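Local coordinates for aspartate aminotransferase, cytoplasmic (Schizosaccharomyces pombe 972h-, PDB 6JPK), which catalyses the reversible, pyridoxal 5'-phosphate-dependent transfer of an amino group from L-aspartate to 2-oxoglutarate, giving oxaloacetate and L-glutamate, as a homodimer, at residues A[48-51]-A[52-55]; A[69-73]-A[74-78]; A[93-97]-A[98-102]; A[367-371]-A[372-376]. The protein carries 1 engineered substitution. All coordinates share one frame; numbering follows the deposited sequence.

All four contacts are local, made where a helix begins or ends. Contacts 1 and 2 are helix starts, each with a leucine at the N-cap followed by a proline, at the heads of the successive helices 51-62 and 77-87; both also touch the second subunit. Contacts 3 and 4 are helix ends with positive phi, each leading into a strand. Contacts 1 and 4 are partly buried, whereas 2 and 3 lie at the surface and touch through A74 and S102. Contact 2 also includes the phosphate ion bound by Y70; contacts 3 and 4 add side-chain polar pairs across the segments, E97 with R99 and Q368 with E372. Contacts 3 and 4 stand about 51 Å apart, centre to centre.

Contact 1 of 4, residues A[48-51]-A[52-55]; sequences WILP and AVKK
A52 follows L50, the N-cap residue, and P51, which opens helix 51-62; proline suits this first turn because its missing N-H costs no bond there. The small methyl of A52 fits a buried position, and its amide N turns to D319 of helix 310-340, a carboxylate suited to a helix start where amides lack acceptors from a preceding turn. At V53 the amide makes only a weak bond to the carbonyl O of L50, while CG2 of V53 lies 4.0 Å from CB of L50. The branched V53 suits a site lined also by I302 and I306 of helix 297-308. K54 gives the first regular helical bond, its N reaching L50 O at 2.9 Å. Its side chain crosses that of I49 at about a right angle: CG stands anti to the backbone N (chi1 -169°) and the chain bends at chi3, which lays CE 4.0 Å from I49 CG2. A water that donates to I49 O at 2.6 Å accepts only a weak bond from K54 NZ. K55 N then bonds to P51 O at 2.9 Å. The chemistry is thus first-turn backbone bonds plus a few apolar touches: K54 lends methylenes to I49, the charge of K55 is paired with E315, and I49 and V53 also meet F66 and H68 of the second subunit.

Contact 2 of 4, residues A[69-73]-A[74-78]; sequences EYLPI and AGLPR. With PO4 (phosphate ion), chain E.
A type I beta turn from P72 to G75 joins the two segments, closed by the bond from G75 N to P72 O at 2.9 Å. The backbone angles of I73 and A74, the two central residues, define it. G75 has phi 109°, a conformation in which a side chain would press on the preceding carbonyl, so glycine fits. P72 supplies the accepting carbonyl, and its ring packs on G75 O. L76 follows as the N-cap of helix 77-87, and P77 opens that helix, where its lack of an N-H does no harm. Across the turn the side chains of L71 and L76 meet obliquely: L71 CD1 lies 4.1 Å from L76 CB, and L71 CD2 is equally far from L76 CD1. L76 CG stands anti to the backbone N (chi1 178°), so that CB and CD1 of L76 face the two methyls of L71. The rings of P72 and P77 come together more loosely, P72 CG lying 4.4 Å from P77 CD. Before the turn, Y70 reaches away from it and gives its phenol proton to phosphate O3, which lies near the ring plane at 2.5 Å from OH. The ion is otherwise held by S107, G108, T109, S252 and R263 of the second subunit, and Y70 OH also has a weak bond with K255 of that subunit. In this family such groups hold the cofactor phosphate, so the ion probably marks that place. The chemistry divides accordingly: the turn is closed by a backbone bond and flanked by leucine and proline packing, while a phenol, able to donate to an anion, reaches what is probably the cofactor site of the second subunit.

Contact 3 of 4, residues A[93-97]-A[98-102]; sequences HLLSE and DRVAS
A Schellman motif ends the short helix 93-96 and turns the chain into strand 100-106, with L94 and L95 offering the carbonyls that R99 and D98 take up. R99 N reaches L94 O at 3.0 Å, and D98 N reaches L95 O at 2.8 Å. D98 itself has positive phi (64°), the reversal that swings the chain off the helix; its carboxylate turns away to a salt bridge with K277 of helix 274-289. The side chain of R99 runs back beside the last helical turn, alongside E97 and pointing the same way. One face of its guanidinium lies on L94 CD2, 3.7 Å from the plane, so that a leucine methyl sits under the centre of the flat group. E97 OE1 comes in at the guanidinium edge, a salt bridge of 3.3 Å to NH1 that is weak as a hydrogen bond although straight. A bend at chi3 of R99 (57°) directs this end toward the acid. A water joins R99 NH1 to H93 NE2, lying 2.7 Å from the nitrogen of histidine. The strand so entered is an outermost one of the large mixed sheet, paired antiparallel with 264-270, and R99 NE is held by the carbonyl of A271 just beyond that partner. V100, a beta-branched residue apt for a strand, sets CG2 3.9 Å from L94 CB, and L95 bears on A84 and E85 of helix 77-87.

Contact 4 of 4, residues A[367-371]-A[372-376]; sequences VQFCQ and ERYHL
F369 and R373, one helical turn apart, cross obliquely, with the CG methylene of R373 over one face of the ring. R373 CG stands 4.0 Å from the centroid of F369, 9° off the normal, a CH-pi contact for which the flat ring offers a face. Bends at chi2 and chi3 bring R373 NH1 back to 3.6 Å from F369 CZ, with the guanidinium and ring planes 55° apart. Beside it Y374 points the same way as F369, their CE1 atoms 4.1 Å apart. On the exposed flank Q368 turns its amide to E372: NE2 meets OE2 on the anti side at 2.6 Å, in the amide's own plane but somewhat out of the carboxylate plane. The chi2 bend of Q368 (69°) curls it toward this acid, an apt pairing of amide donor and carboxylate acceptor. C370, small in a buried spot against L376, gives its O to Y374 N and L376 N, and positive phi at H375 turns the chain out of helix 364-374. A water links Q371 NE2 to L376 O. F369 meets H403 of helix 394-407 edge-to-face, Y374 OH bonds to H403, Q371 packs on helix 16-26, and L376 begins strand 376-377, parallel to strand 33-34.

Contact 1 of 4, residues A[48-51]-A[52-55]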
loop_
_atom_site.group_PDB
_atom_site.type_symbol
_atom_site.label_atom_id
_atom_site.label_comp_id
_atom_site.label_asym_id
_atom_site.label_seq_id
_atom_site.Cartn_x
_atom_site.Cartn_y
_atom_site.Cartn_z
ATOM N N TRP A 48 20.982 9.149 2.856
ATOM C CA TRP A 48 21.083 10.594 3.002
ATOM C C TRP A 48 19.681 11.180 3.056
ATOM O O TRP A 48 18.990 11.228 2.036
ATOM C CB TRP A 48 21.886 11.196 1.847
ATOM C CG TRP A 48 22.251 12.641 2.032
ATOM C CD1 TRP A 48 23.139 13.154 2.926
ATOM C CD2 TRP A 48 21.742 13.758 1.283
ATOM N NE1 TRP A 48 23.218 14.519 2.788
ATOM C CE2 TRP A 48 22.368 14.912 1.784
ATOM C CE3 TRP A 48 20.816 13.888 0.238
ATOM C CZ2 TRP A 48 22.100 16.189 1.279
ATOM C CZ3 TRP A 48 20.549 15.151 -0.259
ATOM C CH2 TRP A 48 21.194 16.285 0.261
ATOM N N ILE A 49 19.268 11.656 4.228
ATOM C CA ILE A 49 17.983 12.339 4.347
ATOM C C ILE A 49 18.142 13.766 3.836
ATOM O O ILE A 49 19.049 14.497 4.257
ATOM C CB ILE A 49 17.476 12.313 5.798
ATOM C CG1 ILE A 49 17.349 10.871 6.299
ATOM C CG2 ILE A 49 16.108 13.012 5.894
ATOM C CD1 ILE A 49 17.195 10.775 7.818
ATOM N N LEU A 50 17.285 14.170 2.894
ATOM C CA LEU A 50 17.377 15.541 2.317
ATOM C C LEU A 50 17.063 16.576 3.404
ATOM O O LEU A 50 15.999 16.448 4.040
ATOM C CB LEU A 50 16.394 15.655 1.147
ATOM C CG LEU A 50 16.411 14.490 0.159
ATOM C CD1 LEU A 50 16.108 14.971 -1.252
ATOM C CD2 LEU A 50 17.749 13.765 0.199
ATOM N N PRO A 51 17.950 17.560 3.609
ATOM C CA PRO A 51 17.685 18.583 4.638
ATOM C C PRO A 51 16.280 19.165 4.560
ATOM O O PRO A 51 15.631 19.349 5.595
ATOM C CB PRO A 51 18.765 19.640 4.362
ATOM C CG PRO A 51 19.905 18.846 3.738
ATOM C CD PRO A 51 19.221 17.792 2.896
ATOM N N ALA A 52 15.774 19.417 3.351
ATOM C CA ALA A 52 14.421 19.956 3.225
ATOM C C ALA A 52 13.372 18.961 3.714
ATOM O O ALA A 52 12.354 19.369 4.280
ATOM C CB ALA A 52 14.145 20.352 1.778
ATOM N N VAL A 53 13.609 17.664 3.525
ATOM C CA VAL A 53 12.646 16.665 3.972
ATOM C C VAL A 53 12.678 16.536 5.485
ATOM O O VAL A 53 11.632 16.432 6.133
ATOM C CB VAL A 53 12.914 15.313 3.280
ATOM C CG1 VAL A 53 12.258 14.162 4.047
ATOM C CG2 VAL A 53 12.431 15.359 1.835
ATOM N N LYS A 54 13.876 16.515 6.073
ATOM C CA LYS A 54 13.976 16.477 7.528
ATOM C C LYS A 54 13.319 17.705 8.140
ATOM O O LYS A 54 12.565 17.605 9.114
ATOM C CB LYS A 54 15.441 16.391 7.956
ATOM C CG LYS A 54 15.640 16.081 9.427
ATOM C CD LYS A 54 17.130 16.044 9.769
ATOM C CE LYS A 54 17.894 15.148 8.796
ATOM N NZ LYS A 54 19.366 15.431 8.756
ATOM N N LYS A 55 13.605 18.878 7.573
ATOM C CA LYS A 55 12.979 20.121 8.015
ATOM C C LYS A 55 11.453 20.050 7.917
ATOM O O LYS A 55 10.738 20.410 8.861
ATOM C CB LYS A 55 13.529 21.269 7.168
ATOM C CG LYS A 55 13.015 22.655 7.511
ATOM C CD LYS A 55 13.754 23.699 6.673
ATOM C CE LYS A 55 13.350 25.110 7.058
ATOM N NZ LYS A 55 14.359 26.088 6.564
HETATM O O HOH W 1 21.084 14.911 5.866
#

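Contact 2 of 4, residues A[69-73]-A[74-78]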
loop_
_atom_site.group_PDB
_atom_site.type_symbol
_atom_site.label_atom_id
_atom_site.label_comp_id
_atom_site.label_asym_id
_atom_site.label_seq_id
_atom_site.Cartn_x
_atom_site.Cartn_y
_atom_site.Cartn_z
ATOM N N GLU A 69 -5.104 10.110 11.485
ATOM C CA GLU A 69 -6.432 9.738 11.000
ATOM C C GLU A 69 -6.379 9.314 9.533
ATOM O O GLU A 69 -5.442 9.641 8.797
ATOM C CB GLU A 69 -7.421 10.903 11.170
ATOM C CG GLU A 69 -7.641 11.349 12.621
ATOM C CD GLU A 69 -8.193 10.227 13.503
ATOM O OE1 GLU A 69 -9.288 9.714 13.183
ATOM O OE2 GLU A 69 -7.530 9.850 14.506
ATOM N N TYR A 70 -7.402 8.558 9.120
ATOM C CA TYR A 70 -7.494 8.099 7.738
ATOM C C TYR A 70 -7.481 9.279 6.774
ATOM O O TYR A 70 -8.097 10.317 7.030
ATOM C CB TYR A 70 -8.788 7.308 7.512
ATOM C CG TYR A 70 -8.851 5.907 8.094
ATOM C CD1 TYR A 70 -7.867 4.958 7.822
ATOM C CD2 TYR A 70 -9.921 5.530 8.914
ATOM C CE1 TYR A 70 -7.945 3.656 8.366
ATOM C CE2 TYR A 70 -10.011 4.248 9.446
ATOM C CZ TYR A 70 -9.032 3.317 9.169
ATOM O OH TYR A 70 -9.153 2.058 9.725
ATOM N N LEU A 71 -6.808 9.099 5.644
ATOM C CA LEU A 71 -6.951 9.996 4.509
ATOM C C LEU A 71 -8.177 9.630 3.679
ATOM O O LEU A 71 -8.672 8.500 3.751
ATOM C CB LEU A 71 -5.718 9.920 3.618
ATOM C CG LEU A 71 -4.407 10.340 4.275
ATOM C CD1 LEU A 71 -3.290 10.291 3.241
ATOM C CD2 LEU A 71 -4.546 11.741 4.882
ATOM N N PRO A 72 -8.682 10.574 2.858
ATOM C CA PRO A 72 -9.626 10.194 1.801
ATOM C C PRO A 72 -9.084 9.072 0.926
ATOM O O PRO A 72 -7.876 8.801 0.877
ATOM C CB PRO A 72 -9.805 11.493 1.005
ATOM C CG PRO A 72 -9.584 12.557 2.008
ATOM C CD PRO A 72 -8.524 12.038 2.950
ATOM N N ILE A 73 -9.989 8.403 0.223
ATOM C CA ILE A 73 -9.599 7.218 -0.531
ATOM C C ILE A 73 -8.545 7.566 -1.579
ATOM O O ILE A 73 -7.597 6.799 -1.812
ATOM C CB ILE A 73 -10.845 6.562 -1.157
ATOM C CG1 ILE A 73 -10.456 5.301 -1.912
ATOM C CG2 ILE A 73 -11.564 7.526 -2.084
ATOM C CD1 ILE A 73 -11.574 4.328 -1.914
ATOM N N ALA A 74 -8.680 8.726 -2.213
ATOM C CA ALA A 74 -7.735 9.169 -3.229
ATOM C C ALA A 74 -6.500 9.848 -2.631
ATOM O O ALA A 74 -5.578 10.202 -3.379
ATOM C CB ALA A 74 -8.437 10.112 -4.214
ATOM N N GLY A 75 -6.465 10.044 -1.321
ATOM C CA GLY A 75 -5.293 10.546 -0.627
ATOM C C GLY A 75 -5.486 11.968 -0.128
ATOM O O GLY A 75 -6.572 12.546 -0.191
ATOM N N LEU A 76 -4.390 12.530 0.374
ATOM C CA LEU A 76 -4.392 13.859 0.974
ATOM C C LEU A 76 -4.526 14.903 -0.128
ATOM O O LEU A 76 -3.650 14.981 -1.001
ATOM C CB LEU A 76 -3.098 14.057 1.763
ATOM C CG LEU A 76 -2.863 15.401 2.443
ATOM C CD1 LEU A 76 -3.808 15.575 3.642
ATOM C CD2 LEU A 76 -1.400 15.526 2.867
ATOM N N PRO A 77 -5.595 15.707 -0.146
ATOM C CA PRO A 77 -5.834 16.570 -1.319
ATOM C C PRO A 77 -4.719 17.560 -1.602
ATOM O O PRO A 77 -4.393 17.791 -2.773
ATOM C CB PRO A 77 -7.151 17.279 -0.963
ATOM C CG PRO A 77 -7.843 16.315 -0.036
ATOM C CD PRO A 77 -6.732 15.708 0.791
ATOM N N ARG A 78 -4.106 18.154 -0.576
ATOM C CA ARG A 78 -3.040 19.100 -0.878
ATOM C C ARG A 78 -1.785 18.395 -1.373
ATOM O O ARG A 78 -0.925 19.045 -1.978
ATOM C CB ARG A 78 -2.718 19.970 0.338
ATOM C CG ARG A 78 -2.552 19.216 1.626
ATOM C CD ARG A 78 -2.942 20.106 2.821
ATOM N NE ARG A 78 -2.882 19.364 4.080
ATOM C CZ ARG A 78 -1.743 19.055 4.684
ATOM N NH1 ARG A 78 -0.591 19.441 4.133
ATOM N NH2 ARG A 78 -1.750 18.369 5.827
HETATM P P PO4 E . -7.796 -0.971 8.002
HETATM O O1 PO4 E . -9.151 -1.525 8.404
HETATM O O2 PO4 E . -6.696 -1.586 8.851
HETATM O O3 PO4 E . -7.799 0.509 8.229
HETATM O O4 PO4 E . -7.517 -1.280 6.541
#

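Contact 3 of 4, residues A[93-97]-A[98-102]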
loop_
_atom_site.group_PDB
_atom_site.type_symbol
_atom_site.label_atom_id
_atom_site.label_comp_id
_atom_site.label_asym_id
_atom_site.label_seq_id
_atom_site.Cartn_x
_atom_site.Cartn_y
_atom_site.Cartn_z
ATOM N N HIS A 93 -3.176 24.870 -16.759
ATOM C CA HIS A 93 -4.580 24.774 -17.159
ATOM C C HIS A 93 -5.136 23.362 -16.995
ATOM O O HIS A 93 -6.356 23.206 -16.872
ATOM C CB HIS A 93 -4.759 25.219 -18.616
ATOM C CG HIS A 93 -4.195 24.247 -19.604
ATOM N ND1 HIS A 93 -2.847 24.170 -19.886
ATOM C CD2 HIS A 93 -4.793 23.289 -20.356
ATOM C CE1 HIS A 93 -2.642 23.214 -20.777
ATOM N NE2 HIS A 93 -3.805 22.663 -21.077
ATOM N N LEU A 94 -4.283 22.330 -17.000
ATOM C CA LEU A 94 -4.785 20.969 -16.788
ATOM C C LEU A 94 -5.406 20.826 -15.408
ATOM O O LEU A 94 -6.434 20.154 -15.247
ATOM C CB LEU A 94 -3.667 19.939 -16.963
ATOM C CG LEU A 94 -2.983 19.884 -18.329
ATOM C CD1 LEU A 94 -1.735 18.983 -18.255
ATOM C CD2 LEU A 94 -3.943 19.412 -19.426
ATOM N N LEU A 95 -4.808 21.472 -14.404
ATOM C CA LEU A 95 -5.361 21.442 -13.051
ATOM C C LEU A 95 -6.583 22.344 -12.926
ATOM O O LEU A 95 -7.630 21.919 -12.422
ATOM C CB LEU A 95 -4.301 21.868 -12.038
ATOM C CG LEU A 95 -3.214 20.887 -11.592
ATOM C CD1 LEU A 95 -3.865 19.674 -10.943
ATOM C CD2 LEU A 95 -2.310 20.501 -12.751
ATOM N N SER A 96 -6.461 23.606 -13.354
ATOM C CA SER A 96 -7.534 24.561 -13.107
ATOM C C SER A 96 -8.789 24.220 -13.904
ATOM O O SER A 96 -9.901 24.519 -13.457
ATOM C CB SER A 96 -7.056 25.993 -13.403
ATOM O OG SER A 96 -6.690 26.173 -14.756
ATOM N N GLU A 97 -8.648 23.571 -15.060
ATOM C CA GLU A 97 -9.812 23.040 -15.760
ATOM C C GLU A 97 -10.330 21.738 -15.159
ATOM O O GLU A 97 -11.298 21.181 -15.685
ATOM C CB GLU A 97 -9.490 22.820 -17.241
ATOM C CG GLU A 97 -9.218 24.103 -18.024
ATOM C CD GLU A 97 -8.768 23.833 -19.461
ATOM O OE1 GLU A 97 -9.094 22.747 -19.996
ATOM O OE2 GLU A 97 -8.090 24.702 -20.058
ATOM N N ASP A 98 -9.704 21.220 -14.097
ATOM C CA ASP A 98 -10.182 20.005 -13.424
ATOM C C ASP A 98 -10.100 18.790 -14.352
ATOM O O ASP A 98 -11.005 17.951 -14.392
ATOM C CB ASP A 98 -11.615 20.200 -12.898
ATOM C CG ASP A 98 -12.039 19.127 -11.899
ATOM O OD1 ASP A 98 -11.204 18.719 -11.064
ATOM O OD2 ASP A 98 -13.220 18.710 -11.941
ATOM N N ARG A 99 -9.010 18.688 -15.108
ATOM C CA ARG A 99 -8.839 17.600 -16.062
ATOM C C ARG A 99 -7.913 16.482 -15.581
ATOM O O ARG A 99 -7.734 15.499 -16.309
ATOM C CB ARG A 99 -8.321 18.153 -17.396
ATOM C CG ARG A 99 -9.402 18.818 -18.257
ATOM C CD ARG A 99 -8.779 19.599 -19.420
ATOM N NE ARG A 99 -7.942 18.746 -20.256
ATOM C CZ ARG A 99 -7.197 19.188 -21.264
ATOM N NH1 ARG A 99 -7.184 20.490 -21.562
ATOM N NH2 ARG A 99 -6.468 18.330 -21.970
ATOM N N VAL A 100 -7.322 16.578 -14.390
ATOM C CA VAL A 100 -6.382 15.557 -13.921
ATOM C C VAL A 100 -7.037 14.785 -12.782
ATOM O O VAL A 100 -7.430 15.374 -11.768
ATOM C CB VAL A 100 -5.038 16.166 -13.481
ATOM C CG1 VAL A 100 -4.054 15.064 -13.070
ATOM C CG2 VAL A 100 -4.434 16.997 -14.594
ATOM N N ALA A 101 -7.184 13.472 -12.961
ATOM C CA ALA A 101 -7.616 12.576 -11.890
ATOM C C ALA A 101 -6.360 12.053 -11.205
ATOM O O ALA A 101 -5.561 11.354 -11.827
ATOM C CB ALA A 101 -8.461 11.425 -12.438
ATOM N N SER A 102 -6.169 12.410 -9.936
ATOM C CA SER A 102 -4.945 12.092 -9.203
ATOM C C SER A 102 -5.286 11.200 -8.021
ATOM O O SER A 102 -6.189 11.514 -7.240
ATOM C CB SER A 102 -4.235 13.359 -8.715
ATOM O OG SER A 102 -3.896 14.210 -9.809
HETATM O O HOH W 2 -4.458 20.966 -23.095
#

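Contact 4 of 4, residues A[367-371]-A[372-376]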
loop_
_atom_site.group_PDB
_atom_site.type_symbol
_atom_site.label_atom_id
_atom_site.label_comp_id
_atom_site.label_asym_id
_atom_site.label_seq_id
_atom_site.Cartn_x
_atom_site.Cartn_y
_atom_site.Cartn_z
ATOM N N VAL A 367 31.800 -8.826 -15.801
ATOM C CA VAL A 367 31.173 -8.551 -14.511
ATOM C C VAL A 367 31.628 -9.576 -13.480
ATOM O O VAL A 367 31.971 -9.226 -12.344
ATOM C CB VAL A 367 29.638 -8.522 -14.661
ATOM C CG1 VAL A 367 28.973 -8.341 -13.296
ATOM C CG2 VAL A 367 29.218 -7.414 -15.635
ATOM N N GLN A 368 31.659 -10.858 -13.867
ATOM C CA GLN A 368 32.108 -11.904 -12.947
ATOM C C GLN A 368 33.576 -11.713 -12.568
ATOM O O GLN A 368 33.965 -11.956 -11.424
ATOM C CB GLN A 368 31.888 -13.290 -13.572
ATOM C CG GLN A 368 32.208 -14.451 -12.640
ATOM C CD GLN A 368 31.218 -14.559 -11.488
ATOM O OE1 GLN A 368 30.077 -14.104 -11.584
ATOM N NE2 GLN A 368 31.659 -15.150 -10.385
ATOM N N PHE A 369 34.408 -11.302 -13.530
ATOM C CA PHE A 369 35.804 -10.995 -13.235
ATOM C C PHE A 369 35.907 -9.867 -12.208
ATOM O O PHE A 369 36.695 -9.952 -11.257
ATOM C CB PHE A 369 36.513 -10.622 -14.538
ATOM C CG PHE A 369 38.012 -10.436 -14.415
ATOM C CD1 PHE A 369 38.550 -9.198 -14.081
ATOM C CD2 PHE A 369 38.882 -11.489 -14.694
ATOM C CE1 PHE A 369 39.936 -9.019 -13.993
ATOM C CE2 PHE A 369 40.266 -11.324 -14.610
ATOM C CZ PHE A 369 40.792 -10.088 -14.258
ATOM N N CYS A 370 35.111 -8.807 -12.383
ATOM C CA CYS A 370 35.085 -7.720 -11.407
ATOM C C CYS A 370 34.670 -8.218 -10.030
ATOM O O CYS A 370 35.202 -7.762 -9.010
ATOM C CB CYS A 370 34.125 -6.625 -11.867
ATOM S SG CYS A 370 34.683 -5.668 -13.267
ATOM N N GLN A 371 33.706 -9.136 -9.977
ATOM C CA GLN A 371 33.256 -9.651 -8.691
ATOM C C GLN A 371 34.352 -10.466 -8.007
ATOM O O GLN A 371 34.631 -10.268 -6.821
ATOM C CB GLN A 371 31.990 -10.490 -8.869
ATOM C CG GLN A 371 31.344 -10.854 -7.540
ATOM C CD GLN A 371 30.185 -11.814 -7.685
ATOM O OE1 GLN A 371 30.247 -12.941 -7.208
ATOM N NE2 GLN A 371 29.119 -11.366 -8.330
ATOM N N GLU A 372 35.001 -11.374 -8.742
ATOM C CA GLU A 372 35.950 -12.289 -8.116
ATOM C C GLU A 372 37.292 -11.627 -7.818
ATOM O O GLU A 372 37.918 -11.925 -6.797
ATOM C CB GLU A 372 36.150 -13.520 -9.010
ATOM C CG GLU A 372 34.922 -14.412 -9.047
ATOM C CD GLU A 372 35.052 -15.571 -10.014
ATOM O OE1 GLU A 372 36.168 -15.822 -10.520
ATOM O OE2 GLU A 372 34.023 -16.230 -10.271
ATOM N N ARG A 373 37.767 -10.743 -8.692
ATOM C CA ARG A 373 39.091 -10.159 -8.504
ATOM C C ARG A 373 39.073 -8.787 -7.839
ATOM O O ARG A 373 40.098 -8.374 -7.291
ATOM C CB ARG A 373 39.821 -10.056 -9.848
ATOM C CG ARG A 373 39.953 -11.398 -10.583
ATOM C CD ARG A 373 41.113 -12.213 -10.041
ATOM N NE ARG A 373 42.378 -11.489 -10.172
ATOM C CZ ARG A 373 43.181 -11.535 -11.239
ATOM N NH1 ARG A 373 42.862 -12.280 -12.296
ATOM N NH2 ARG A 373 44.306 -10.826 -11.251
ATOM N N TYR A 374 37.953 -8.060 -7.888
ATOM C CA TYR A 374 37.880 -6.744 -7.260
ATOM C C TYR A 374 36.713 -6.601 -6.291
ATOM O O TYR A 374 36.519 -5.509 -5.735
ATOM C CB TYR A 374 37.816 -5.650 -8.339
ATOM C CG TYR A 374 39.105 -5.558 -9.133
ATOM C CD1 TYR A 374 39.351 -6.416 -10.204
ATOM C CD2 TYR A 374 40.091 -4.626 -8.794
ATOM C CE1 TYR A 374 40.542 -6.347 -10.928
ATOM C CE2 TYR A 374 41.293 -4.550 -9.510
ATOM C CZ TYR A 374 41.506 -5.415 -10.576
ATOM O OH TYR A 374 42.683 -5.338 -11.290
ATOM N N HIS A 375 35.932 -7.666 -6.077
ATOM C CA HIS A 375 34.871 -7.696 -5.072
ATOM C C HIS A 375 33.835 -6.605 -5.319
ATOM O O HIS A 375 33.314 -5.996 -4.379
ATOM C CB HIS A 375 35.470 -7.598 -3.668
ATOM C CG HIS A 375 36.602 -8.552 -3.466
ATOM N ND1 HIS A 375 36.404 -9.869 -3.115
ATOM C CD2 HIS A 375 37.933 -8.412 -3.672
ATOM C CE1 HIS A 375 37.574 -10.487 -3.057
ATOM N NE2 HIS A 375 38.517 -9.625 -3.393
ATOM N N LEU A 376 33.551 -6.348 -6.596
ATOM C CA LEU A 376 32.473 -5.457 -7.011
ATOM C C LEU A 376 31.241 -6.288 -7.304
ATOM O O LEU A 376 31.315 -7.247 -8.081
ATOM C CB LEU A 376 32.841 -4.663 -8.265
ATOM C CG LEU A 376 34.192 -3.969 -8.279
ATOM C CD1 LEU A 376 34.286 -3.159 -9.541
ATOM C CD2 LEU A 376 34.350 -3.085 -7.042
HETATM O O HOH W 3 29.427 -8.494 -9.725
#